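Local coordinates for resiniferatoxin-binding, phosphotriesterase-related protein (Rhodobacter sphaeroides 2.4.1, PDB 3K2G) that binds two zinc ions in a TIM barrel of the phosphotriesterase family and is probably a metal-dependent phosphoric ester hydrolase, at residues L87-V92 and L118-A123; G194-Q199 and E225-D230. All blocks are in the same frame, centred on the assembly; numbering follows the deposited sequence.

Contact 1: L87-V92 and L118-A123; sequences LAIAEV and LRRISA
The one flat group at this contact is the guanidinium of Arg120, and Ile89 meets it obliquely: the terminal methyl CD1 of Ile89 lies 3.8 Å from NE of Arg120, and the two side chains cross at about a right angle. Arg120 gets there because its CG stands anti to the backbone N (chi1 175°) and the chain then runs extended from CG to NE, which carries NE across to the methyl end of Ile89. Its charge is met by two carboxylates just beyond the segments, Glu124 at NE and Asp86 at NH2. Asp86 belongs to the first turn of helix 85-97, so this outside pair also links the two helices.

Ile121 is the residue shared by all the other contacts. CG1 of Ile89 sits 4.1 Å from CA of Ile121, and this is also where the backbones come closest, with 5.6 Å between the CA atoms of Ile89 and Ile121. These are two neighbouring outer helices of the TIM barrel, joined in the chain by strand 102-105. Their short segments run in the same general direction, 9.6 Å apart at closest approach and with N-to-C directions 40° apart. Ile121 works with both its branches: CG1 faces CG1 of Ile89 at 4.2 Å and its end, CD1, meets CB of Ala88 at 4.2 Å, while CG2 touches CG2 of Val92 at 4.3 Å, one helical turn further on from Ala88. No hydrogen bond passes between the segments, and the central residues are buried. Past Ile121, Thr125 carries the packing on against Ile89 and Val92, while Leu85, at the start of helix 85-97, touches both Arg120 and Ile121.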
loop_
_atom_site.group_PDB
_atom_site.type_symbol
_atom_site.label_atom_id
_atom_site.label_comp_id
_atom_site.label_asym_id
_atom_site.label_seq_id
_atom_site.Cartn_x
_atom_site.Cartn_y
_atom_site.Cartn_z
ATOM N N LEU B 87 8.112 20.871 40.173
ATOM C CA LEU B 87 8.212 20.944 38.716
ATOM C C LEU B 87 6.955 20.335 38.095
ATOM O O LEU B 87 6.413 20.855 37.113
ATOM C CB LEU B 87 9.454 20.187 38.227
ATOM C CG LEU B 87 9.670 20.136 36.707
ATOM C CD1 LEU B 87 9.729 21.546 36.146
ATOM C CD2 LEU B 87 10.949 19.385 36.389
ATOM N N ALA B 88 6.500 19.229 38.676
ATOM C CA ALA B 88 5.295 18.559 38.201
ATOM C C ALA B 88 4.151 19.566 38.236
ATOM O O ALA B 88 3.400 19.705 37.271
ATOM C CB ALA B 88 4.972 17.364 39.092
ATOM N N ILE B 89 4.035 20.279 39.352
ATOM C CA ILE B 89 2.986 21.275 39.508
ATOM C C ILE B 89 3.080 22.369 38.450
ATOM O O ILE B 89 2.068 22.778 37.888
ATOM C CB ILE B 89 3.033 21.916 40.919
ATOM C CG1 ILE B 89 2.558 20.897 41.955
ATOM C CG2 ILE B 89 2.172 23.177 40.958
ATOM C CD1 ILE B 89 2.809 21.308 43.389
ATOM N N ALA B 90 4.291 22.853 38.181
ATOM C CA ALA B 90 4.462 23.900 37.179
ATOM C C ALA B 90 4.145 23.366 35.782
ATOM O O ALA B 90 3.491 24.035 34.977
ATOM C CB ALA B 90 5.890 24.447 37.214
ATOM N N GLU B 91 4.615 22.156 35.502
ATOM C CA GLU B 91 4.391 21.538 34.200
ATOM C C GLU B 91 2.907 21.262 33.969
ATOM O O GLU B 91 2.415 21.403 32.853
ATOM C CB GLU B 91 5.193 20.243 34.099
ATOM C CG GLU B 91 6.711 20.440 34.017
ATOM C CD GLU B 91 7.184 20.865 32.629
ATOM O OE1 GLU B 91 6.552 20.460 31.628
ATOM O OE2 GLU B 91 8.199 21.588 32.535
ATOM N N VAL B 92 2.197 20.871 35.026
ATOM C CA VAL B 92 0.769 20.593 34.918
ATOM C C VAL B 92 -0.015 21.892 34.731
ATOM O O VAL B 92 -1.036 21.921 34.041
ATOM C CB VAL B 92 0.250 19.832 36.166
ATOM C CG1 VAL B 92 -1.276 19.778 36.164
ATOM C CG2 VAL B 92 0.816 18.420 36.172
ATOM N N LEU B 118 -0.213 13.304 44.611
ATOM C CA LEU B 118 -1.279 13.619 43.665
ATOM C C LEU B 118 -2.222 14.689 44.216
ATOM O O LEU B 118 -2.612 15.609 43.500
ATOM C CB LEU B 118 -2.081 12.355 43.314
ATOM C CG LEU B 118 -1.360 11.246 42.542
ATOM C CD1 LEU B 118 -2.368 10.201 42.087
ATOM C CD2 LEU B 118 -0.640 11.842 41.335
ATOM N N ARG B 119 -2.585 14.569 45.490
ATOM C CA ARG B 119 -3.479 15.542 46.106
ATOM C C ARG B 119 -2.852 16.934 46.174
ATOM O O ARG B 119 -3.533 17.944 45.978
ATOM C CB ARG B 119 -3.892 15.065 47.502
ATOM C CG ARG B 119 -5.013 14.031 47.470
ATOM C CD ARG B 119 -5.326 13.463 48.844
ATOM N NE ARG B 119 -6.604 12.750 48.843
ATOM C CZ ARG B 119 -7.113 12.106 49.891
ATOM N NH1 ARG B 119 -6.451 12.072 51.040
ATOM N NH2 ARG B 119 -8.293 11.507 49.791
ATOM N N ARG B 120 -1.555 16.995 46.445
ATOM C CA ARG B 120 -0.893 18.290 46.506
ATOM C C ARG B 120 -0.898 18.889 45.102
ATOM O O ARG B 120 -1.114 20.089 44.926
ATOM C CB ARG B 120 0.545 18.146 47.011
ATOM C CG ARG B 120 1.324 19.452 46.982
ATOM C CD ARG B 120 2.762 19.270 47.428
ATOM N NE ARG B 120 3.585 20.403 47.009
ATOM C CZ ARG B 120 4.911 20.450 47.109
ATOM N NH1 ARG B 120 5.582 19.427 47.622
ATOM N NH2 ARG B 120 5.567 21.519 46.680
ATOM N N ILE B 121 -0.675 18.044 44.101
ATOM C CA ILE B 121 -0.664 18.511 42.720
ATOM C C ILE B 121 -2.043 19.025 42.311
ATOM O O ILE B 121 -2.164 20.107 41.736
ATOM C CB ILE B 121 -0.223 17.388 41.757
ATOM C CG1 ILE B 121 1.205 16.953 42.104
ATOM C CG2 ILE B 121 -0.311 17.872 40.321
ATOM C CD1 ILE B 121 1.722 15.801 41.280
ATOM N N SER B 122 -3.083 18.255 42.616
ATOM C CA SER B 122 -4.438 18.668 42.269
ATOM C C SER B 122 -4.800 19.935 43.037
ATOM O O SER B 122 -5.440 20.836 42.498
ATOM C CB SER B 122 -5.446 17.562 42.599
ATOM O OG SER B 122 -5.548 17.357 43.996
ATOM N N ALA B 123 -4.379 20.004 44.294
ATOM C CA ALA B 123 -4.675 21.170 45.118
ATOM C C ALA B 123 -4.027 22.447 44.584
ATOM O O ALA B 123 -4.685 23.478 44.467
ATOM C CB ALA B 123 -4.234 20.922 46.558
#

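Contact 2: G194-Q199 and E225-D230; sequences GAARAQ and EEEGAD
Arg197 meets Glu227 across the contact, and the glutamate is the side chain to follow. Its CB rests 3.6 Å from CB of Ala196. CG stays beside that methyl at 4.1 Å from CB of Ala196, and the bend at chi2 (-60°) turns the carboxylate toward Arg197. There OE1 takes a nearly straight bond from NE of Arg197, 2.9 Å long, with the oxygen close to the guanidinium plane but the donor well above the carboxylate plane; the two planes are 50° apart. OE2 receives a weak second bond from NH2 of Arg197 and a salt bridge from Arg193. Arg197 in turn pairs through NH1 with Asp151.

Gly228, at positive phi, ends the helix in a Schellman motif, and CB of Ala229 then lies 3.9 Å from CB of Ala196. N of Asp230 donates to OE1 of Gln199 at 3.0 Å from above the carbonyl plane, while NE2 of Gln199 holds O of Leu204 and a water that bridges to OD2 of Asp230; OD1 of Asp230 takes the backbone N of Arg232. The exit of helix 217-226 is thus fastened to helix 186-202, which also packs on helix 150-162 and on strands 175-178 and 206-208.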
loop_
_atom_site.group_PDB
_atom_site.type_symbol
_atom_site.label_atom_id
_atom_site.label_comp_id
_atom_site.label_asym_id
_atom_site.label_seq_id
_atom_site.Cartn_x
_atom_site.Cartn_y
_atom_site.Cartn_z
ATOM N N GLY B 194 -6.634 -10.842 37.909
ATOM C CA GLY B 194 -7.096 -10.239 39.148
ATOM C C GLY B 194 -7.671 -8.859 38.876
ATOM O O GLY B 194 -8.650 -8.439 39.497
ATOM N N ALA B 195 -7.060 -8.146 37.935
ATOM C CA ALA B 195 -7.529 -6.816 37.581
ATOM C C ALA B 195 -8.902 -6.899 36.912
ATOM O O ALA B 195 -9.787 -6.096 37.203
ATOM C CB ALA B 195 -6.529 -6.137 36.653
ATOM N N ALA B 196 -9.081 -7.871 36.020
ATOM C CA ALA B 196 -10.354 -8.030 35.327
ATOM C C ALA B 196 -11.449 -8.410 36.319
ATOM O O ALA B 196 -12.583 -7.954 36.201
ATOM C CB ALA B 196 -10.238 -9.091 34.241
ATOM N N ARG B 197 -11.111 -9.246 37.294
ATOM C CA ARG B 197 -12.094 -9.640 38.292
ATOM C C ARG B 197 -12.450 -8.416 39.118
ATOM O O ARG B 197 -13.592 -8.248 39.542
ATOM C CB ARG B 197 -11.546 -10.767 39.174
ATOM C CG ARG B 197 -11.346 -12.054 38.387
ATOM C CD ARG B 197 -10.789 -13.199 39.222
ATOM N NE ARG B 197 -10.404 -14.322 38.368
ATOM C CZ ARG B 197 -9.742 -15.396 38.790
ATOM N NH1 ARG B 197 -9.391 -15.503 40.064
ATOM N NH2 ARG B 197 -9.417 -16.360 37.934
ATOM N N ALA B 198 -11.470 -7.543 39.330
ATOM C CA ALA B 198 -11.711 -6.325 40.091
ATOM C C ALA B 198 -12.590 -5.404 39.260
ATOM O O ALA B 198 -13.369 -4.620 39.803
ATOM C CB ALA B 198 -10.392 -5.632 40.428
ATOM N N GLN B 199 -12.469 -5.499 37.939
ATOM C CA GLN B 199 -13.273 -4.660 37.059
ATOM C C GLN B 199 -14.740 -5.060 37.220
ATOM O O GLN B 199 -15.625 -4.204 37.294
ATOM C CB GLN B 199 -12.823 -4.834 35.607
ATOM C CG GLN B 199 -13.285 -3.739 34.644
ATOM C CD GLN B 199 -14.777 -3.775 34.366
ATOM O OE1 GLN B 199 -15.331 -4.827 34.043
ATOM N NE2 GLN B 199 -15.434 -2.617 34.475
ATOM N N GLU B 225 -12.127 -10.735 28.624
ATOM C CA GLU B 225 -13.455 -11.203 28.264
ATOM C C GLU B 225 -13.862 -12.463 29.027
ATOM O O GLU B 225 -14.955 -12.519 29.599
ATOM C CB GLU B 225 -13.499 -11.456 26.756
ATOM C CG GLU B 225 -14.847 -11.847 26.206
ATOM C CD GLU B 225 -14.854 -11.860 24.691
ATOM O OE1 GLU B 225 -14.121 -12.677 24.092
ATOM O OE2 GLU B 225 -15.588 -11.046 24.099
ATOM N N GLU B 226 -12.988 -13.467 29.051
ATOM C CA GLU B 226 -13.311 -14.708 29.745
ATOM C C GLU B 226 -13.387 -14.545 31.259
ATOM O O GLU B 226 -13.856 -15.445 31.958
ATOM C CB GLU B 226 -12.316 -15.820 29.380
ATOM C CG GLU B 226 -10.883 -15.597 29.814
ATOM C CD GLU B 226 -9.964 -16.724 29.364
ATOM O OE1 GLU B 226 -9.845 -16.942 28.138
ATOM O OE2 GLU B 226 -9.367 -17.394 30.232
ATOM N N GLU B 227 -12.923 -13.408 31.767
ATOM C CA GLU B 227 -12.988 -13.155 33.196
ATOM C C GLU B 227 -14.269 -12.391 33.490
ATOM O O GLU B 227 -14.527 -12.008 34.629
ATOM C CB GLU B 227 -11.780 -12.346 33.678
ATOM C CG GLU B 227 -10.502 -13.149 33.867
ATOM C CD GLU B 227 -10.636 -14.274 34.890
ATOM O OE1 GLU B 227 -11.537 -14.207 35.754
ATOM O OE2 GLU B 227 -9.823 -15.219 34.837
ATOM N N GLY B 228 -15.065 -12.167 32.447
ATOM C CA GLY B 228 -16.326 -11.463 32.607
ATOM C C GLY B 228 -16.239 -9.950 32.670
ATOM O O GLY B 228 -17.223 -9.281 32.992
ATOM N N ALA B 229 -15.072 -9.395 32.361
ATOM C CA ALA B 229 -14.912 -7.947 32.403
ATOM C C ALA B 229 -15.528 -7.269 31.178
ATOM O O ALA B 229 -15.745 -7.900 30.142
ATOM C CB ALA B 229 -13.450 -7.587 32.534
ATOM N N ASP B 230 -15.787 -5.972 31.314
ATOM C CA ASP B 230 -16.417 -5.153 30.283
ATOM C C ASP B 230 -15.432 -4.562 29.264
ATOM O O ASP B 230 -14.769 -3.564 29.541
ATOM C CB ASP B 230 -17.172 -4.015 30.975
ATOM C CG ASP B 230 -18.232 -3.390 30.095
ATOM O OD1 ASP B 230 -18.140 -3.514 28.855
ATOM O OD2 ASP B 230 -19.153 -2.758 30.657
HETATM O O HOH W 1 -18.579 -2.637 33.775
#

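In the fold
Contact 1 closes before contact 2 opens, so the two are in series along the chain, and both belong to the phosphotriesterase-family barrel. Their centres are 32 Å apart, on opposite sides of the chain's centre, and their nearest atoms stay about 18 Å from each other. They share no helix: contact 1 joins helices 85-97 and 115-125, contact 2 joins helix 186-202 to the end of helix 217-226. Each is therefore local packing of consecutive helices on the outside of the barrel, with no direct touch between the two. Contact 1 comes nearer the metals, with the side chain of Ala88 about 9 Å from that of the zinc ligand His36, whereas contact 2 lies away from the zinc and ligand sites.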